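Local coordinates for pirin-like protein YhaK (Escherichia coli, PDB 2VEC) that is a redox-sensitive cytosolic bicupin of the pirin family, carrying a reactive cysteine seen as sulfenic acid and lacking quercetin 2,3-dioxygenase activity, at residues Gly34-Trp40 / Ile209-Phe213; Phe47-Tyr52 / Arg203-Gln207; Leu57-Leu63 / Ile252-Val256; Gly111-Ser117 / Asn150-Leu156. All coordinates share one frame; numbering follows the deposited sequence.

From the N terminus, the loop 34-40 comes first and pairs with residues 209-213, closing the loop of contact 1 across the two cupin halves. Contact 2 (47-52 with 203-207) lies within that loop and again joins the N-terminal half to the C-terminal one. Contact 3 ties 57-63 to the C-terminal residues 252-256, so along the chain it crosses both contact 1 and contact 2; it also touches contact 2, because strands 203-208 and 247-254 are sheet neighbours. Contact 4 (111-117 with 150-156) closes a shorter loop that falls within the other three, and adds strand 153-157 at one edge of a sheet of the N-terminal half.

Contact 1: Gly34-Trp40 / Ile209-Phe213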
# COMPACT_ATOMS: atom_id res chain seq x y z
N GLY A 34 -13.45 -16.60 -4.91
CA GLY A 34 -12.95 -15.85 -3.78
C GLY A 34 -11.96 -16.61 -2.92
O GLY A 34 -10.99 -16.00 -2.40
N GLN A 35 -12.23 -17.92 -2.79
CA GLN A 35 -11.49 -18.84 -1.91
C GLN A 35 -10.02 -18.96 -2.28
O GLN A 35 -9.15 -18.74 -1.43
CB GLN A 35 -12.14 -20.23 -1.82
CG GLN A 35 -13.12 -20.40 -0.63
CD GLN A 35 -12.66 -19.64 0.63
OE1 GLN A 35 -11.62 -19.99 1.22
NE2 GLN A 35 -13.46 -18.60 1.05
N ALA A 36 -9.75 -19.30 -3.54
CA ALA A 36 -8.38 -19.35 -4.05
C ALA A 36 -7.89 -17.99 -4.58
O ALA A 36 -6.72 -17.65 -4.41
CB ALA A 36 -8.25 -20.40 -5.11
N ASP A 37 -8.80 -17.23 -5.20
CA ASP A 37 -8.45 -15.98 -5.88
C ASP A 37 -7.23 -16.22 -6.80
O ASP A 37 -6.23 -15.49 -6.75
CB ASP A 37 -8.22 -14.86 -4.84
CG ASP A 37 -8.08 -13.47 -5.46
OD1 ASP A 37 -8.37 -13.32 -6.66
OD2 ASP A 37 -7.71 -12.52 -4.73
N TYR A 38 -7.33 -17.26 -7.65
CA TYR A 38 -6.14 -17.86 -8.27
C TYR A 38 -5.20 -16.91 -9.00
O TYR A 38 -3.98 -16.95 -8.78
CB TYR A 38 -6.49 -19.07 -9.15
CG TYR A 38 -6.50 -20.37 -8.39
CD1 TYR A 38 -5.41 -20.74 -7.58
CD2 TYR A 38 -7.58 -21.24 -8.48
CE1 TYR A 38 -5.41 -21.96 -6.88
CE2 TYR A 38 -7.60 -22.46 -7.79
CZ TYR A 38 -6.51 -22.81 -6.99
OH TYR A 38 -6.53 -24.01 -6.31
N GLY A 39 -5.75 -16.05 -9.85
CA GLY A 39 -4.91 -15.16 -10.65
C GLY A 39 -4.65 -13.79 -10.05
O GLY A 39 -4.45 -12.83 -10.80
N TRP A 40 -4.62 -13.68 -8.72
CA TRP A 40 -4.39 -12.37 -8.08
C TRP A 40 -3.07 -11.73 -8.50
O TRP A 40 -2.96 -10.48 -8.54
CB TRP A 40 -4.46 -12.48 -6.55
CG TRP A 40 -3.36 -13.29 -5.88
CD1 TRP A 40 -3.23 -14.65 -5.89
CD2 TRP A 40 -2.29 -12.79 -5.06
NE1 TRP A 40 -2.12 -15.02 -5.16
CE2 TRP A 40 -1.53 -13.90 -4.64
CE3 TRP A 40 -1.89 -11.50 -4.67
CZ2 TRP A 40 -0.39 -13.77 -3.83
CZ3 TRP A 40 -0.75 -11.37 -3.86
CH2 TRP A 40 -0.03 -12.52 -3.44
N ILE A 209 -5.65 -7.25 -1.14
CA ILE A 209 -4.56 -7.63 -2.04
C ILE A 209 -4.93 -8.97 -2.68
O ILE A 209 -4.88 -9.13 -3.93
CB ILE A 209 -3.21 -7.72 -1.31
CG1 ILE A 209 -2.77 -6.31 -0.79
CG2 ILE A 209 -2.11 -8.29 -2.25
CD1 ILE A 209 -1.59 -6.43 0.26
N HIS A 210 -5.29 -9.92 -1.82
CA HIS A 210 -5.97 -11.11 -2.30
C HIS A 210 -6.88 -11.68 -1.23
O HIS A 210 -6.69 -11.53 -0.04
CB HIS A 210 -5.03 -12.15 -2.90
CG HIS A 210 -4.23 -12.91 -1.90
ND1 HIS A 210 -4.73 -13.98 -1.18
CD2 HIS A 210 -2.94 -12.78 -1.52
CE1 HIS A 210 -3.79 -14.46 -0.39
NE2 HIS A 210 -2.69 -13.77 -0.59
N GLY A 211 -8.00 -12.18 -1.74
CA GLY A 211 -9.09 -12.69 -0.88
C GLY A 211 -10.14 -11.67 -0.50
O GLY A 211 -10.06 -10.48 -0.82
N LYS A 212 -11.17 -12.15 0.19
CA LYS A 212 -12.33 -11.33 0.51
C LYS A 212 -12.43 -11.23 2.03
O LYS A 212 -11.94 -12.10 2.76
CB LYS A 212 -13.58 -11.94 -0.10
CG LYS A 212 -13.80 -13.37 0.25
CD LYS A 212 -15.04 -13.94 -0.50
CE LYS A 212 -14.99 -15.46 -0.53
NZ LYS A 212 -16.38 -16.00 -0.78
N PHE A 213 -13.04 -10.15 2.52
CA PHE A 213 -13.10 -9.90 3.95
C PHE A 213 -14.16 -8.87 4.23
O PHE A 213 -14.67 -8.23 3.32
CB PHE A 213 -11.73 -9.46 4.51
CG PHE A 213 -11.22 -8.10 4.05
CD1 PHE A 213 -10.79 -7.89 2.73
CD2 PHE A 213 -11.07 -7.05 4.96
CE1 PHE A 213 -10.24 -6.62 2.32
CE2 PHE A 213 -10.54 -5.79 4.56
CZ PHE A 213 -10.11 -5.58 3.24
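Trp40 and Asp37, from the loop before strand 45-48, meet His210 and Gly211 where the chain leaves strand 203-208 of the C-terminal cupin through a classic beta bulge, Ile209 and His210 both facing Arg248. A type I turn from Asp37 to Trp40 presents both side chains of the N-terminal loop. With CG anti to the backbone N (chi1 -170°), Asp37 extends its carboxylate toward the neighbouring loop, and Gly211 N donates to OD2 at 3.0 Å, on the anti side and 21° out of the carboxylate plane. His210 CB packs 3.3 Å from the same OD2. Beyond the turn, the Trp40 indole lies against His210: in the conformer described, one of two, His210 CD2 sits over the indole face, 3.5 Å from Trp40 CH2. The six-membered ring and the imidazole meet obliquely, their planes 45° apart. Ile209 CG2 adds an apolar touch 3.7 Å from Trp40 CZ3. At the other end, Gly34, which follows a cis peptide, has no side chain, so Lys212 CE can approach its CA to 3.9 Å; Gln35 NE2 lies 3.8 Å from Lys212 CE and donates to Asp244 O. Nearby, the disulfide between Cys33 and Cys227 ties the N-terminal loop covalently to another loop of the C-terminal cupin, and Asp37 packs on Cys227. Asp37 OD2 also forms a salt bridge with Arg31, whose NH2 bonds Ile209 O as well. One buried carboxylate oxygen thus takes a backbone N-H and a guanidinium together, which is likely to stabilise its negative charge.

Contact 2: Phe47-Tyr52 / Arg203-Gln207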
# COMPACT_ATOMS: atom_id res chain seq x y z
N PHE A 47 -6.41 2.72 -8.94
CA PHE A 47 -7.40 3.60 -8.31
C PHE A 47 -6.71 4.97 -8.25
O PHE A 47 -5.56 5.03 -7.83
CB PHE A 47 -7.68 3.26 -6.83
CG PHE A 47 -8.40 1.95 -6.57
CD1 PHE A 47 -9.79 1.93 -6.43
CD2 PHE A 47 -7.71 0.81 -6.31
CE1 PHE A 47 -10.46 0.74 -6.14
CE2 PHE A 47 -8.36 -0.40 -6.02
CZ PHE A 47 -9.73 -0.45 -5.95
N SER A 48 -7.40 6.03 -8.65
CA SER A 48 -6.91 7.41 -8.50
C SER A 48 -7.92 8.17 -7.67
O SER A 48 -9.09 8.23 -8.06
CB SER A 48 -6.74 8.07 -9.86
OG SER A 48 -5.83 7.30 -10.67
N PHE A 49 -7.48 8.70 -6.52
CA PHE A 49 -8.37 9.41 -5.59
C PHE A 49 -7.97 10.85 -5.37
O PHE A 49 -6.79 11.23 -5.49
CB PHE A 49 -8.41 8.73 -4.19
CG PHE A 49 -8.80 7.28 -4.23
CD1 PHE A 49 -10.02 6.88 -4.76
CD2 PHE A 49 -7.93 6.31 -3.72
CE1 PHE A 49 -10.41 5.54 -4.82
CE2 PHE A 49 -8.32 4.96 -3.73
CZ PHE A 49 -9.55 4.58 -4.29
N GLY A 50 -8.98 11.63 -5.01
CA GLY A 50 -8.84 13.05 -4.73
C GLY A 50 -8.17 13.38 -3.40
O GLY A 50 -7.91 12.49 -2.60
N HIS A 51 -7.93 14.67 -3.21
CA HIS A 51 -7.29 15.22 -2.02
C HIS A 51 -8.34 15.80 -1.09
O HIS A 51 -9.04 16.79 -1.44
CB HIS A 51 -6.27 16.30 -2.46
CG HIS A 51 -5.55 16.98 -1.33
ND1 HIS A 51 -4.36 16.51 -0.82
CD2 HIS A 51 -5.85 18.10 -0.64
CE1 HIS A 51 -3.93 17.34 0.12
NE2 HIS A 51 -4.84 18.29 0.29
N TYR A 52 -8.40 15.28 0.14
CA TYR A 52 -9.41 15.76 1.11
C TYR A 52 -8.99 17.03 1.89
O TYR A 52 -7.82 17.26 2.11
CB TYR A 52 -9.79 14.64 2.08
CG TYR A 52 -10.59 13.55 1.41
CD1 TYR A 52 -11.95 13.76 1.07
CD2 TYR A 52 -10.00 12.34 1.09
CE1 TYR A 52 -12.69 12.78 0.46
CE2 TYR A 52 -10.75 11.33 0.46
CZ TYR A 52 -12.08 11.55 0.16
OH TYR A 52 -12.77 10.53 -0.44
N ARG A 203 -10.20 8.84 8.93
CA ARG A 203 -10.49 8.18 7.64
C ARG A 203 -9.64 6.91 7.57
O ARG A 203 -8.47 6.91 7.96
CB ARG A 203 -10.15 9.14 6.48
CG ARG A 203 -10.68 8.67 5.09
CD ARG A 203 -10.27 9.64 3.92
NE ARG A 203 -10.81 10.98 4.19
CZ ARG A 203 -12.04 11.42 3.99
NH1 ARG A 203 -12.97 10.67 3.40
NH2 ARG A 203 -12.33 12.67 4.34
N ALA A 204 -10.21 5.82 7.07
CA ALA A 204 -9.41 4.62 6.81
C ALA A 204 -9.69 4.16 5.41
O ALA A 204 -10.83 4.37 4.87
CB ALA A 204 -9.80 3.55 7.76
N TYR A 205 -8.71 3.51 4.81
CA TYR A 205 -8.95 2.87 3.53
C TYR A 205 -8.57 1.41 3.72
O TYR A 205 -7.47 1.08 4.23
CB TYR A 205 -8.08 3.51 2.45
CG TYR A 205 -8.26 2.86 1.09
CD1 TYR A 205 -9.32 3.24 0.29
CD2 TYR A 205 -7.35 1.93 0.60
CE1 TYR A 205 -9.54 2.64 -0.98
CE2 TYR A 205 -7.51 1.37 -0.68
CZ TYR A 205 -8.63 1.72 -1.43
OH TYR A 205 -8.85 1.16 -2.66
N LEU A 206 -9.44 0.51 3.24
CA LEU A 206 -9.18 -0.93 3.24
C LEU A 206 -8.93 -1.40 1.82
O LEU A 206 -9.67 -1.01 0.92
CB LEU A 206 -10.43 -1.68 3.74
CG LEU A 206 -11.05 -1.13 5.03
CD1 LEU A 206 -12.17 -2.07 5.46
CD2 LEU A 206 -10.00 -1.05 6.15
N GLN A 207 -7.95 -2.31 1.61
CA GLN A 207 -7.66 -2.83 0.28
C GLN A 207 -7.48 -4.33 0.34
O GLN A 207 -6.71 -4.82 1.15
CB GLN A 207 -6.40 -2.15 -0.33
CG GLN A 207 -6.04 -2.71 -1.73
CD GLN A 207 -7.14 -2.40 -2.75
OE1 GLN A 207 -7.68 -1.30 -2.74
NE2 GLN A 207 -7.48 -3.36 -3.60
O HOH W 1 -13.28 8.70 1.39
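Phe47, Phe49 and Tyr52 of the N-terminal cupin reach toward Tyr205, Gln207 and Arg203, across a gap that keeps the nearest CA atoms at least 10.1 Å apart (Tyr52 to Arg203). With no hydrogen bond running directly between the segments, side chains do all the joining. At one end, rings pack directly. Tyr205 OH stands over the centre of the Phe47 ring, 3.7 Å from its CE2, and donates to Gln207 OE1 at 2.7 Å, almost in line with the C=O. Phe49 CE2 comes within 3.8 Å of Tyr205 CE1, the rings inclined at 58°. At the other end the Arg203 guanidinium lies just as tightly, flat on the Tyr52 ring in a cation-pi stack: planes 2° apart, CZ 3.5 Å from the ring centroid. A turn about its CG-CD bond (chi3 -59°) swings the guanidinium over the ring. Here, by contrast, a water enters the contact, bridging Tyr52 OH, at 2.6 Å, and Arg203 NH1, while Arg203 NH2 forms a salt bridge with the C-terminal carboxylate of Val256. Phe232, from strand 230-234, meets both Phe49 and Tyr205 edge-to-face; strand 203-208 lies between that strand and 247-254, and strand 45-48 borders 63-71 at the edge of its own sheet.

Contact 3: Leu57-Leu63 / Ile252-Val256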
# COMPACT_ATOMS: atom_id res chain seq x y z
N LEU A 57 -8.57 20.30 10.18
CA LEU A 57 -7.42 19.44 9.99
C LEU A 57 -6.70 19.93 8.74
O LEU A 57 -7.02 19.53 7.60
CB LEU A 57 -7.86 17.98 9.80
CG LEU A 57 -8.50 17.20 10.97
CD1 LEU A 57 -8.94 15.79 10.47
CD2 LEU A 57 -7.52 17.10 12.17
N LEU A 58 -5.75 20.82 8.97
CA LEU A 58 -5.16 21.61 7.90
C LEU A 58 -3.84 21.06 7.36
O LEU A 58 -2.88 20.82 8.11
CB LEU A 58 -4.93 23.05 8.40
CG LEU A 58 -6.31 23.64 8.73
CD1 LEU A 58 -6.25 24.68 9.74
CD2 LEU A 58 -7.08 24.10 7.47
N GLY A 59 -3.81 20.90 6.05
CA GLY A 59 -2.58 20.60 5.32
C GLY A 59 -2.17 19.14 5.28
O GLY A 59 -1.06 18.80 4.87
N TYR A 60 -3.05 18.27 5.71
CA TYR A 60 -2.73 16.86 5.76
C TYR A 60 -2.88 16.15 4.40
O TYR A 60 -3.66 16.59 3.54
CB TYR A 60 -3.64 16.18 6.79
CG TYR A 60 -3.30 16.62 8.20
CD1 TYR A 60 -2.34 15.94 8.96
CD2 TYR A 60 -3.93 17.72 8.77
CE1 TYR A 60 -2.03 16.36 10.28
CE2 TYR A 60 -3.62 18.14 10.06
CZ TYR A 60 -2.67 17.46 10.80
OH TYR A 60 -2.37 17.89 12.07
N ALA A 61 -2.19 15.01 4.29
CA ALA A 61 -2.12 14.20 3.05
C ALA A 61 -3.29 13.27 2.84
O ALA A 61 -3.95 12.79 3.83
CB ALA A 61 -0.83 13.34 3.06
N SER A 62 -3.53 12.96 1.56
CA SER A 62 -4.48 11.94 1.12
C SER A 62 -3.77 10.80 0.36
O SER A 62 -2.66 11.00 -0.16
CB SER A 62 -5.58 12.54 0.22
OG SER A 62 -6.42 13.43 0.99
N LEU A 63 -4.39 9.63 0.37
CA LEU A 63 -4.07 8.53 -0.55
C LEU A 63 -4.48 8.93 -1.97
O LEU A 63 -5.67 9.15 -2.20
CB LEU A 63 -4.83 7.29 -0.13
CG LEU A 63 -4.67 6.07 -1.04
CD1 LEU A 63 -3.21 5.55 -1.00
CD2 LEU A 63 -5.67 4.97 -0.68
N ILE A 252 -5.19 1.40 5.76
CA ILE A 252 -4.46 2.67 5.80
C ILE A 252 -5.21 3.64 6.68
O ILE A 252 -6.39 3.90 6.44
CB ILE A 252 -4.29 3.30 4.41
CG1 ILE A 252 -4.09 2.21 3.35
CG2 ILE A 252 -3.16 4.38 4.47
CD1 ILE A 252 -3.82 2.70 1.86
N ASP A 253 -4.53 4.19 7.69
CA ASP A 253 -5.14 5.09 8.66
C ASP A 253 -4.72 6.49 8.21
O ASP A 253 -3.52 6.81 8.18
CB ASP A 253 -4.53 4.68 10.02
CG ASP A 253 -4.82 5.62 11.15
OD1 ASP A 253 -5.27 6.78 10.97
OD2 ASP A 253 -4.53 5.19 12.32
N LEU A 254 -5.70 7.30 7.78
CA LEU A 254 -5.47 8.53 7.07
C LEU A 254 -5.91 9.74 7.88
O LEU A 254 -6.91 9.67 8.63
CB LEU A 254 -6.27 8.50 5.72
CG LEU A 254 -5.70 7.43 4.74
CD1 LEU A 254 -6.86 6.94 3.83
CD2 LEU A 254 -4.53 7.98 3.93
N PRO A 255 -5.16 10.84 7.79
CA PRO A 255 -5.26 11.99 8.72
C PRO A 255 -6.40 12.98 8.46
O PRO A 255 -6.68 13.86 9.32
CB PRO A 255 -3.90 12.69 8.55
CG PRO A 255 -3.50 12.37 7.14
CD PRO A 255 -4.03 10.99 6.84
N VAL A 256 -7.06 12.87 7.29
CA VAL A 256 -8.10 13.89 6.94
C VAL A 256 -9.11 13.28 5.99
O VAL A 256 -8.76 12.40 5.20
CB VAL A 256 -7.48 15.16 6.30
CG1 VAL A 256 -6.71 14.82 5.02
CG2 VAL A 256 -8.57 16.30 6.09
OXT VAL A 256 -10.30 13.67 5.98
O HOH W 2 -6.60 11.56 3.81
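Pro255 and Val256, the last two residues of the chain, pack into the loop 57-63 that leads to strand 63-71, joining the C-terminal cupin to the N-terminal one in this bicupin. Pro255 CB lies 3.6 Å from Tyr60 CD1, and its CG rests 3.4 Å from Ala61 O. Val256 has CG1 between its backbone N and carboxylate carbon (chi1 59°), which sets this methyl 3.8 Å from Tyr60 CB, while CG2 approaches Leu57 CB. Leu57 CD1 in turn touches Pro255 O at 3.2 Å. Further along, Leu63 faces strand 247-254: the Leu63 and Ile252 side chains cross at about a right angle, CD2 of Leu63 lying 3.9 Å from Ile252 CD1, and Leu63 CB meets Leu254 CD2. No direct hydrogen bond links the segments; apolar side chains fit against each other and against backbone carbonyls. The next shell holds these groups in place. Tyr205, from the neighbouring strand, packs on Leu63, Ile252 and Leu254, and Arg203 NE probably bonds Val256 O. On the loop side, Ser62 OG accepts from Tyr52 N, and Ser62 N donates to Asp143. Where polar atoms face one another, a water fills the role of connector, donating to Ala61 O at 2.9 Å and to Val256 O at 2.7 Å.

Contact 4: Gly111-Ser117 / Asn150-Leu156; sequences GEALLLS and NPLIQKL
Ala113 and Leu156 form the first hydrogen-bonded pair of an antiparallel match, Ala113 N to Leu156 O and Leu156 N to Ala113 O each spanning 2.9 Å, with the donors in the carbonyl planes. Leu115 and Gln154 make the second: Leu115 N reaches Gln154 O at 2.9 Å, tilted 18° from the carbonyl plane, and Gln154 N gives a longer bond to Leu115 O. Ser117 N ends the ladder on Leu152 O at 3.0 Å. Strand 153-157 is thereby added as an edge strand of the six-stranded sheet of the N-terminal cupin, with 112-116 between it and 85-93. Leu114 and Leu116 stand on one face beside Ile153, the CD2 of Leu116 being 3.8 Å from Ile153 CG1; Leu115 and Gln154 run side by side on the other. Beyond the strand, Asn150 ND2 donates to Ser117 OG at 2.9 Å, roughly in its own amide plane, and also to Gln177 O. A water ties the corner together: it donates to Leu115 O and Pro151 O and accepts from Ser117 OG and Gln154 NE2, while Gln154 OE1 takes the N-H of Gln177. At the opposite end, kinked about its CG-CD bond (chi3 -65°), Lys155 brings NZ to the syn side of Glu112 OE2, a 2.9 Å salt bridge. NZ donates to Gln107 O as well, and Glu112 OE1 accepts from Ser109 N.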
# COMPACT_ATOMS: atom_id res chain seq x y z
N GLY A 111 7.98 -9.80 -0.95
CA GLY A 111 8.04 -9.83 0.49
C GLY A 111 8.60 -8.56 1.14
O GLY A 111 8.66 -8.48 2.37
N GLU A 112 9.03 -7.60 0.31
CA GLU A 112 9.56 -6.34 0.77
C GLU A 112 8.64 -5.20 0.40
O GLU A 112 7.97 -5.27 -0.64
CB GLU A 112 10.92 -6.05 0.16
CG GLU A 112 12.05 -7.00 0.65
CD GLU A 112 13.38 -6.64 0.01
OE1 GLU A 112 13.61 -7.02 -1.18
OE2 GLU A 112 14.18 -5.96 0.66
N ALA A 113 8.64 -4.18 1.25
CA ALA A 113 8.00 -2.90 0.96
C ALA A 113 9.09 -1.82 0.86
O ALA A 113 10.08 -1.82 1.62
CB ALA A 113 6.97 -2.56 2.08
N LEU A 114 8.90 -0.91 -0.08
CA LEU A 114 9.90 0.11 -0.39
C LEU A 114 9.19 1.47 -0.33
O LEU A 114 8.14 1.62 -0.96
CB LEU A 114 10.42 -0.15 -1.81
CG LEU A 114 11.16 0.94 -2.60
CD1 LEU A 114 12.52 1.28 -1.95
CD2 LEU A 114 11.41 0.45 -4.00
N LEU A 115 9.79 2.44 0.35
CA LEU A 115 9.29 3.81 0.30
C LEU A 115 10.30 4.73 -0.41
O LEU A 115 11.47 4.81 -0.04
CB LEU A 115 8.98 4.34 1.72
CG LEU A 115 8.47 5.78 1.76
CD1 LEU A 115 7.02 5.90 1.25
CD2 LEU A 115 8.56 6.39 3.17
N LEU A 116 9.84 5.42 -1.45
CA LEU A 116 10.66 6.46 -2.10
C LEU A 116 10.08 7.80 -1.74
O LEU A 116 8.92 8.07 -2.08
CB LEU A 116 10.64 6.25 -3.62
CG LEU A 116 11.11 4.86 -4.09
CD1 LEU A 116 10.85 4.70 -5.59
CD2 LEU A 116 12.61 4.73 -3.78
N SER A 117 10.86 8.62 -1.04
CA SER A 117 10.42 9.97 -0.63
C SER A 117 10.95 10.84 -1.72
O SER A 117 12.16 11.10 -1.77
CB SER A 117 10.99 10.34 0.74
OG SER A 117 10.37 9.49 1.71
N ASN A 150 12.93 13.45 5.16
CA ASN A 150 12.65 12.02 5.21
C ASN A 150 13.75 11.30 4.42
O ASN A 150 14.23 11.83 3.43
CB ASN A 150 11.29 11.70 4.61
CG ASN A 150 10.60 10.55 5.34
OD1 ASN A 150 10.60 10.53 6.58
ND2 ASN A 150 9.98 9.65 4.59
N PRO A 151 14.12 10.07 4.84
CA PRO A 151 15.17 9.39 4.06
C PRO A 151 14.70 9.18 2.62
O PRO A 151 13.51 8.95 2.40
CB PRO A 151 15.31 8.03 4.77
CG PRO A 151 14.76 8.21 6.10
CD PRO A 151 13.61 9.21 5.92
N LEU A 152 15.59 9.29 1.64
CA LEU A 152 15.23 9.09 0.22
C LEU A 152 14.64 7.70 -0.02
O LEU A 152 13.66 7.56 -0.75
CB LEU A 152 16.47 9.27 -0.69
CG LEU A 152 16.98 10.70 -0.86
CD1 LEU A 152 18.08 10.72 -1.90
CD2 LEU A 152 15.86 11.64 -1.24
N ILE A 153 15.25 6.67 0.57
CA ILE A 153 14.88 5.28 0.31
C ILE A 153 14.89 4.51 1.62
O ILE A 153 15.87 4.57 2.39
CB ILE A 153 15.92 4.63 -0.65
CG1 ILE A 153 15.89 5.28 -2.04
CG2 ILE A 153 15.75 3.07 -0.74
CD1 ILE A 153 17.09 4.92 -2.93
N GLN A 154 13.80 3.80 1.89
CA GLN A 154 13.73 2.86 3.01
C GLN A 154 13.11 1.58 2.50
O GLN A 154 12.22 1.61 1.61
CB GLN A 154 12.85 3.40 4.11
CG GLN A 154 13.32 4.74 4.67
CD GLN A 154 12.24 5.35 5.53
OE1 GLN A 154 12.08 4.98 6.70
NE2 GLN A 154 11.48 6.27 4.96
N LYS A 155 13.51 0.46 3.09
CA LYS A 155 12.85 -0.81 2.80
C LYS A 155 12.48 -1.51 4.10
O LYS A 155 13.15 -1.30 5.10
CB LYS A 155 13.83 -1.72 2.05
CG LYS A 155 14.01 -1.40 0.59
CD LYS A 155 14.52 -2.65 -0.17
CE LYS A 155 15.90 -3.13 0.26
NZ LYS A 155 16.23 -4.37 -0.58
N LEU A 156 11.48 -2.39 4.04
CA LEU A 156 11.01 -3.17 5.18
C LEU A 156 10.68 -4.59 4.72
O LEU A 156 10.04 -4.81 3.68
CB LEU A 156 9.76 -2.52 5.82
CG LEU A 156 8.98 -3.29 6.93
CD1 LEU A 156 8.42 -2.34 7.95
CD2 LEU A 156 7.81 -4.13 6.32
O HOH W 3 11.83 6.83 2.07
O HOH W 4 13.61 8.54 -3.41